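Local structure of cellulase (Clostridium cellulovorans, 6UI3) at residues 67-72 and 78-83; 179-184 and 190-195; 221-226 and 288-293. The protein hydrolyses internal bonds of cellulose and probably of related plant polysaccharides as a broad-specificity endoglucanase, this chain being the family 5 catalytic domain of a longer protein. One frame throughout, in Å; residues are numbered along the deposited sequence. Where two conformers were deposited one is given.

Interaction 1: 67-72 and 78-83; sequences VRWDEN and YTIDPA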
# COMPACT_ATOMS: atom_id res chain seq x y z
N VAL A 67 -7.86 -0.55 4.55
CA VAL A 67 -9.14 -0.91 5.15
C VAL A 67 -8.93 -1.79 6.38
O VAL A 67 -8.33 -2.87 6.29
CB VAL A 67 -10.09 -1.65 4.18
CG1 VAL A 67 -11.43 -1.95 4.87
CG2 VAL A 67 -10.30 -0.86 2.90
N ARG A 68 -9.42 -1.32 7.53
CA ARG A 68 -9.57 -2.12 8.74
C ARG A 68 -10.95 -2.76 8.69
O ARG A 68 -11.94 -2.06 8.47
CB ARG A 68 -9.45 -1.22 9.98
CG ARG A 68 -9.59 -1.96 11.30
CD ARG A 68 -9.65 -1.01 12.50
NE ARG A 68 -8.57 -0.02 12.54
CZ ARG A 68 -7.66 0.10 13.50
NH1 ARG A 68 -7.61 -0.73 14.53
NH2 ARG A 68 -6.78 1.08 13.42
N TRP A 69 -11.03 -4.09 8.89
CA TRP A 69 -12.29 -4.80 8.75
C TRP A 69 -12.92 -5.26 10.06
O TRP A 69 -14.13 -5.50 10.09
CB TRP A 69 -12.09 -6.04 7.87
CG TRP A 69 -11.59 -5.73 6.49
CD1 TRP A 69 -10.29 -5.65 6.08
CD2 TRP A 69 -12.40 -5.47 5.32
NE1 TRP A 69 -10.24 -5.35 4.73
CE2 TRP A 69 -11.51 -5.23 4.25
CE3 TRP A 69 -13.77 -5.39 5.09
CZ2 TRP A 69 -11.96 -4.94 2.96
CZ3 TRP A 69 -14.22 -5.09 3.81
CH2 TRP A 69 -13.32 -4.88 2.76
N ASP A 70 -12.13 -5.39 11.12
CA ASP A 70 -12.58 -6.11 12.31
C ASP A 70 -13.36 -5.27 13.31
O ASP A 70 -13.69 -5.77 14.39
CB ASP A 70 -11.44 -6.90 12.96
CG ASP A 70 -10.29 -6.06 13.47
OD1 ASP A 70 -10.24 -4.85 13.19
OD2 ASP A 70 -9.42 -6.65 14.15
N GLU A 71 -13.75 -4.05 12.96
CA GLU A 71 -14.80 -3.34 13.70
C GLU A 71 -16.15 -3.50 13.02
O GLU A 71 -17.15 -2.96 13.51
CB GLU A 71 -14.45 -1.86 13.87
CG GLU A 71 -13.12 -1.64 14.59
CD GLU A 71 -12.74 -0.19 14.84
OE1 GLU A 71 -13.01 0.68 14.01
OE2 GLU A 71 -12.15 0.08 15.89
N ASN A 72 -16.20 -4.25 11.91
CA ASN A 72 -17.42 -4.42 11.13
C ASN A 72 -17.79 -5.88 10.92
O ASN A 72 -18.43 -6.24 9.92
CB ASN A 72 -17.32 -3.67 9.81
CG ASN A 72 -17.53 -2.22 10.01
OD1 ASN A 72 -18.66 -1.75 10.04
ND2 ASN A 72 -16.44 -1.48 10.20
N TYR A 78 -16.26 -13.65 11.78
CA TYR A 78 -15.61 -12.72 10.87
C TYR A 78 -16.47 -12.36 9.66
O TYR A 78 -15.93 -11.94 8.64
CB TYR A 78 -14.23 -13.20 10.42
CG TYR A 78 -13.40 -13.85 11.51
CD1 TYR A 78 -13.01 -13.15 12.65
CD2 TYR A 78 -12.95 -15.14 11.36
CE1 TYR A 78 -12.21 -13.75 13.62
CE2 TYR A 78 -12.16 -15.75 12.33
CZ TYR A 78 -11.80 -15.05 13.45
OH TYR A 78 -11.00 -15.65 14.40
N THR A 79 -17.79 -12.49 9.75
CA THR A 79 -18.64 -12.08 8.63
C THR A 79 -18.68 -10.56 8.56
O THR A 79 -19.04 -9.89 9.53
CB THR A 79 -20.05 -12.62 8.81
OG1 THR A 79 -20.02 -14.05 8.88
CG2 THR A 79 -20.95 -12.19 7.64
N ILE A 80 -18.34 -10.00 7.41
CA ILE A 80 -18.27 -8.56 7.22
C ILE A 80 -19.66 -8.00 6.93
O ILE A 80 -20.40 -8.52 6.10
CB ILE A 80 -17.28 -8.23 6.09
CG1 ILE A 80 -15.86 -8.69 6.47
CG2 ILE A 80 -17.32 -6.75 5.75
CD1 ILE A 80 -14.91 -8.87 5.29
N ASP A 81 -20.00 -6.92 7.60
CA ASP A 81 -21.26 -6.23 7.35
C ASP A 81 -21.37 -5.85 5.89
O ASP A 81 -20.51 -5.11 5.38
CB ASP A 81 -21.25 -4.96 8.21
CG ASP A 81 -22.56 -4.21 8.19
OD1 ASP A 81 -23.39 -4.43 7.29
OD2 ASP A 81 -22.75 -3.36 9.09
N PRO A 82 -22.42 -6.27 5.18
CA PRO A 82 -22.59 -5.84 3.78
C PRO A 82 -22.54 -4.34 3.58
O PRO A 82 -22.11 -3.88 2.52
CB PRO A 82 -23.94 -6.46 3.39
CG PRO A 82 -24.00 -7.73 4.24
CD PRO A 82 -23.43 -7.28 5.57
N ALA A 83 -23.00 -3.56 4.55
CA ALA A 83 -22.97 -2.11 4.40
C ALA A 83 -21.54 -1.58 4.39
O ALA A 83 -21.24 -0.61 3.69
CB ALA A 83 -23.75 -1.45 5.53
O HOH W 1 -20.95 -2.91 11.03
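Trp69 and Ile80 form the tightly packed half of this contact. Both are buried, and the isoleucine brings its end, CD1, to within 3.7 Å of Trp69 CE3. A second branch joins in, for Ile80 CG2 lies 3.9 Å from the same Trp69 CE3, so the benzene half of the indole is met by two methyl groups rather than one. With Ile80 CG1 anti to its own carbonyl carbon (chi1 -63°), the chain end is carried toward the tryptophan although the bond to CB does not aim there. Within its own segment the indole is also covered on one face, where Val67 CG1 sits 3.3 Å above the ring plane and over its centre, while its NE1 donates to the carbonyl of Asn105. The setting is the connection from barrel strand 62-65 to helix 82-96 in this (beta/alpha)8 fold: a type I turn, Trp69 to Asn72, folds the first half of the loop, and Asp81 is the N-cap of the helix, its OD1 accepting from Ala83 N at 2.9 Å. One backbone bond links the two halves, Asp81 N to Asn72 O at 2.9 Å, nearly straight (165° at the hydrogen). Beyond that bond the packing gives way to a looser, hydrated side. The side chains of Asn72 and Asp81 come no nearer than 4.4 Å, CB to CB, and a water spans their polar ends, donating to Asn72 OD1 at 2.8 Å and to Asp81 OD2 at 2.7 Å.

Interaction 2: 179-184 and 190-195; sequences VIRATG and RLIMVP
Near its C-terminal end, helix 163-182 runs alongside the entry to strand 192-195, with 8.8 Å between Ile180 CA and Ile192 CA and 8.3 Å between Arg181 CA and Arg190 CA. Side chains from both segments bridge that gap. Ile180 and Ile192 point at each other and meet at their ends, Ile180 CG2 lying 3.7 Å from Ile192 CD1. The same Ile192 CD1 serves a second neighbour: it sits over the centre of the Arg181 guanidinium, 3.5 Å from Arg181 CZ, so one methyl packs against an isoleucine and covers one face of a charged group. Arg181 arrives there through a bend in its chain at chi2 (-66°), which swings the guanidinium across toward the strand. Its edge is given to the backbone. Arg181 NH1 donates to Arg190 O over 2.7 Å, almost in the plane of the guanidinium and on a carbonyl lone pair, while Arg181 NH2 adds only a weak bond of 3.2 Å to the same Arg190 O. Outside the two segments, Arg181 NE makes a salt bridge to Asp214 and NH1 also reaches the carbonyl of Asn187. Polar partners along the edge and a methyl over one face thus hold this partly exposed group in a fixed orientation, and the carboxylate probably balances its charge. The arrangement is that of a (beta/alpha)8 barrel, where the helix of a right-handed beta-alpha-beta crossover, here from strand 145-148 to strand 192-195, packs over the strand that follows it.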
# COMPACT_ATOMS: atom_id res chain seq x y z
N VAL A 179 -6.16 -19.12 -1.84
CA VAL A 179 -7.54 -18.88 -1.44
C VAL A 179 -8.21 -17.88 -2.37
O VAL A 179 -9.32 -18.09 -2.86
CB VAL A 179 -7.60 -18.42 0.03
CG1 VAL A 179 -8.93 -17.73 0.32
CG2 VAL A 179 -7.38 -19.59 0.96
N ILE A 180 -7.52 -16.78 -2.67
CA ILE A 180 -8.04 -15.79 -3.61
C ILE A 180 -8.22 -16.40 -5.00
O ILE A 180 -9.27 -16.24 -5.63
CB ILE A 180 -7.14 -14.54 -3.63
CG1 ILE A 180 -7.21 -13.80 -2.29
CG2 ILE A 180 -7.52 -13.61 -4.80
CD1 ILE A 180 -6.09 -12.81 -2.05
N ARG A 181 -7.21 -17.13 -5.49
CA ARG A 181 -7.28 -17.68 -6.84
C ARG A 181 -8.49 -18.60 -7.00
O ARG A 181 -9.16 -18.60 -8.03
CB ARG A 181 -6.01 -18.47 -7.19
CG ARG A 181 -4.70 -17.71 -7.19
CD ARG A 181 -4.67 -16.70 -8.26
NE ARG A 181 -3.42 -15.95 -8.27
CZ ARG A 181 -3.33 -14.67 -8.62
NH1 ARG A 181 -4.42 -14.01 -8.98
NH2 ARG A 181 -2.16 -14.07 -8.59
N ALA A 182 -8.77 -19.41 -5.98
CA ALA A 182 -9.79 -20.44 -6.09
C ALA A 182 -11.20 -19.85 -6.13
O ALA A 182 -12.13 -20.54 -6.56
CB ALA A 182 -9.66 -21.44 -4.94
N THR A 183 -11.38 -18.60 -5.71
CA THR A 183 -12.70 -17.97 -5.83
C THR A 183 -13.06 -17.73 -7.29
O THR A 183 -14.24 -17.54 -7.61
CB THR A 183 -12.82 -16.68 -5.02
OG1 THR A 183 -11.94 -15.67 -5.55
CG2 THR A 183 -12.54 -16.92 -3.54
N GLY A 184 -12.07 -17.71 -8.17
CA GLY A 184 -12.29 -17.81 -9.59
C GLY A 184 -12.57 -16.50 -10.30
O GLY A 184 -12.29 -15.39 -9.82
N ARG A 190 -5.87 -11.86 -11.28
CA ARG A 190 -5.66 -10.55 -10.67
C ARG A 190 -4.28 -10.47 -10.02
O ARG A 190 -3.82 -11.42 -9.41
CB ARG A 190 -6.72 -10.41 -9.56
CG ARG A 190 -6.74 -9.06 -8.89
CD ARG A 190 -7.90 -8.89 -7.90
NE ARG A 190 -9.21 -9.31 -8.40
CZ ARG A 190 -9.89 -8.72 -9.39
NH1 ARG A 190 -9.40 -7.65 -10.00
NH2 ARG A 190 -11.04 -9.23 -9.78
N LEU A 191 -3.64 -9.30 -10.11
CA LEU A 191 -2.39 -9.11 -9.36
C LEU A 191 -2.67 -9.13 -7.86
O LEU A 191 -3.61 -8.48 -7.37
CB LEU A 191 -1.72 -7.79 -9.75
CG LEU A 191 -0.38 -7.55 -9.07
CD1 LEU A 191 0.70 -8.49 -9.60
CD2 LEU A 191 0.10 -6.11 -9.23
N ILE A 192 -1.85 -9.87 -7.12
CA ILE A 192 -1.88 -9.89 -5.66
C ILE A 192 -0.52 -9.43 -5.14
O ILE A 192 0.53 -9.91 -5.60
CB ILE A 192 -2.23 -11.28 -5.10
CG1 ILE A 192 -3.59 -11.75 -5.64
CG2 ILE A 192 -2.24 -11.26 -3.57
CD1 ILE A 192 -3.87 -13.23 -5.43
N MET A 193 -0.54 -8.50 -4.20
CA MET A 193 0.65 -7.98 -3.53
C MET A 193 0.85 -8.73 -2.21
O MET A 193 -0.10 -8.92 -1.45
CB MET A 193 0.48 -6.49 -3.22
CG MET A 193 0.35 -5.62 -4.46
SD MET A 193 -0.20 -3.93 -4.15
CE MET A 193 1.07 -3.35 -3.04
N VAL A 194 2.11 -9.13 -1.95
CA VAL A 194 2.47 -9.85 -0.75
C VAL A 194 3.62 -9.12 -0.06
O VAL A 194 4.65 -8.86 -0.69
CB VAL A 194 2.85 -11.32 -1.03
CG1 VAL A 194 1.59 -12.13 -1.37
CG2 VAL A 194 3.88 -11.45 -2.15
N PRO A 195 3.48 -8.73 1.21
CA PRO A 195 4.55 -7.99 1.89
C PRO A 195 5.60 -8.90 2.52
O PRO A 195 5.33 -10.05 2.87
CB PRO A 195 3.77 -7.26 3.00
CG PRO A 195 2.72 -8.23 3.37
CD PRO A 195 2.27 -8.84 2.05

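Interaction 3: 221-226 and 288-293; sequences IHAYIP and KFYVST
In the outer layer of the (beta/alpha)8 barrel, where helices cover the strands, Tyr290 of helix 280-296 reaches inward to the residues that follow strand 217-222 and meets Ala223 and Ile225. The phenol does most of the work. Tyr290 OH donates to Ala223 O over 2.7 Å, and the donor lies in the carbonyl plane on a lone pair, with a C=O...O angle of 130°; the carbonyl oxygen in turn lies at the ring edge, near the plane of the phenol. The hydroxyl also sits 3.3 Å from Ala223 CB, a methyl directed at the helix, so the alanine meets the hydroxyl oxygen with both its carbonyl and its methyl. Tyr290 CG stands anti to the backbone N (chi1 -168°), an orientation that sends the ring off the helix toward the strand end. The side chain packs on Ile269 of strand 267-272, the barrel strand that precedes its helix in the chain, and reaches beyond it to the end of strand 217-222, while its ring stacks on Phe272 and meets Phe253 edge-to-face. These aromatic neighbours probably limit turning of the ring, whereas the hydroxyl bond fixes where its end lies. On the opposing segment the two touching residues are joined through Tyr224, the centre of an inverse gamma turn, which bends the chain between Ala223 and Ile225 just beyond the strand. Ile225 makes the lighter contact, and it is purely apolar: the two side chains cross at about a right angle, Ile225 CG1 coming 4.2 Å from Tyr290 CE2.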
# COMPACT_ATOMS: atom_id res chain seq x y z
N ILE A 221 6.43 -3.33 -0.48
CA ILE A 221 7.44 -2.69 0.36
C ILE A 221 6.96 -1.31 0.78
O ILE A 221 6.45 -0.54 -0.05
CB ILE A 221 8.78 -2.56 -0.40
CG1 ILE A 221 9.38 -3.94 -0.73
CG2 ILE A 221 9.77 -1.68 0.36
CD1 ILE A 221 9.81 -4.76 0.45
N HIS A 222 7.14 -0.97 2.05
CA HIS A 222 6.91 0.38 2.57
C HIS A 222 8.27 0.90 3.02
O HIS A 222 8.90 0.28 3.87
CB HIS A 222 5.93 0.37 3.74
CG HIS A 222 4.60 -0.22 3.40
ND1 HIS A 222 3.63 -0.44 4.35
CD2 HIS A 222 4.08 -0.64 2.22
CE1 HIS A 222 2.57 -0.98 3.78
NE2 HIS A 222 2.82 -1.11 2.48
N ALA A 223 8.73 2.00 2.44
CA ALA A 223 10.12 2.44 2.64
C ALA A 223 10.18 3.96 2.83
O ALA A 223 10.44 4.73 1.89
CB ALA A 223 11.02 1.95 1.50
N TYR A 224 9.95 4.38 4.06
CA TYR A 224 10.12 5.77 4.46
C TYR A 224 11.57 5.90 4.93
O TYR A 224 11.88 5.86 6.12
CB TYR A 224 9.16 6.12 5.57
CG TYR A 224 7.68 5.92 5.32
CD1 TYR A 224 6.86 6.99 4.99
CD2 TYR A 224 7.09 4.68 5.48
CE1 TYR A 224 5.50 6.82 4.82
CE2 TYR A 224 5.72 4.49 5.31
CZ TYR A 224 4.92 5.58 4.99
OH TYR A 224 3.56 5.44 4.86
N ILE A 225 12.47 6.03 3.96
CA ILE A 225 13.89 5.86 4.22
C ILE A 225 14.70 7.02 3.67
O ILE A 225 14.34 7.58 2.62
CB ILE A 225 14.42 4.52 3.66
CG1 ILE A 225 14.19 4.41 2.15
CG2 ILE A 225 13.80 3.34 4.43
CD1 ILE A 225 14.95 3.23 1.52
N PRO A 226 15.80 7.41 4.33
CA PRO A 226 16.19 6.97 5.67
C PRO A 226 15.19 7.48 6.71
O PRO A 226 14.65 8.58 6.58
CB PRO A 226 17.59 7.56 5.86
CG PRO A 226 17.68 8.66 4.90
CD PRO A 226 16.69 8.44 3.80
N LYS A 288 12.04 13.65 -5.88
CA LYS A 288 12.56 13.45 -7.22
C LYS A 288 13.56 12.30 -7.25
O LYS A 288 13.47 11.39 -8.08
CB LYS A 288 13.22 14.75 -7.70
CG LYS A 288 14.01 14.64 -8.99
CD LYS A 288 13.11 14.40 -10.17
CE LYS A 288 13.92 14.13 -11.44
NZ LYS A 288 14.82 15.25 -11.83
N PHE A 289 14.53 12.32 -6.33
CA PHE A 289 15.54 11.27 -6.28
C PHE A 289 14.91 9.91 -6.04
O PHE A 289 15.25 8.92 -6.69
CB PHE A 289 16.57 11.57 -5.18
CG PHE A 289 17.67 10.57 -5.14
CD1 PHE A 289 18.80 10.75 -5.90
CD2 PHE A 289 17.56 9.42 -4.39
CE1 PHE A 289 19.82 9.81 -5.90
CE2 PHE A 289 18.58 8.49 -4.37
CZ PHE A 289 19.69 8.67 -5.13
N TYR A 290 14.01 9.85 -5.06
CA TYR A 290 13.38 8.59 -4.67
C TYR A 290 12.62 7.98 -5.83
O TYR A 290 12.82 6.81 -6.18
CB TYR A 290 12.44 8.87 -3.48
CG TYR A 290 11.93 7.65 -2.76
CD1 TYR A 290 11.00 6.80 -3.36
CD2 TYR A 290 12.36 7.36 -1.48
CE1 TYR A 290 10.53 5.68 -2.69
CE2 TYR A 290 11.89 6.24 -0.81
CZ TYR A 290 10.96 5.41 -1.43
OH TYR A 290 10.46 4.28 -0.78
N VAL A 291 11.73 8.76 -6.45
CA VAL A 291 10.92 8.21 -7.53
C VAL A 291 11.80 7.87 -8.73
O VAL A 291 11.57 6.87 -9.41
CB VAL A 291 9.74 9.13 -7.88
CG1 VAL A 291 8.96 8.60 -9.06
CG2 VAL A 291 8.83 9.27 -6.67
N SER A 292 12.80 8.70 -9.04
CA SER A 292 13.70 8.37 -10.14
C SER A 292 14.39 7.03 -9.91
O SER A 292 14.49 6.20 -10.83
CB SER A 292 14.73 9.46 -10.33
OG SER A 292 15.68 9.08 -11.31
N THR A 293 14.89 6.81 -8.70
CA THR A 293 15.60 5.57 -8.39
C THR A 293 14.66 4.38 -8.48
O THR A 293 15.00 3.35 -9.08
CB THR A 293 16.22 5.69 -6.99
OG1 THR A 293 17.10 6.81 -6.94
CG2 THR A 293 17.01 4.43 -6.64

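Followed from the N terminus, the three contacts come in series, none nesting within or crossing another. Interaction 1 closes a short loop between strand 62-65 and helix 82-96. Interaction 2 closes an equally short one, at the turn from helix 163-182 into strand 192-195. Interaction 3 spans far more chain, with 61 intervening residues, and ties the end of strand 217-222 to helix 280-296. Strands 192-195 and 217-222 are neighbours in the barrel, yet interactions 2 and 3 remain about 6 Å apart at their nearest atoms. Interactions 1 and 3, with centres 33 Å apart, lie on opposite sides of the chain's centre.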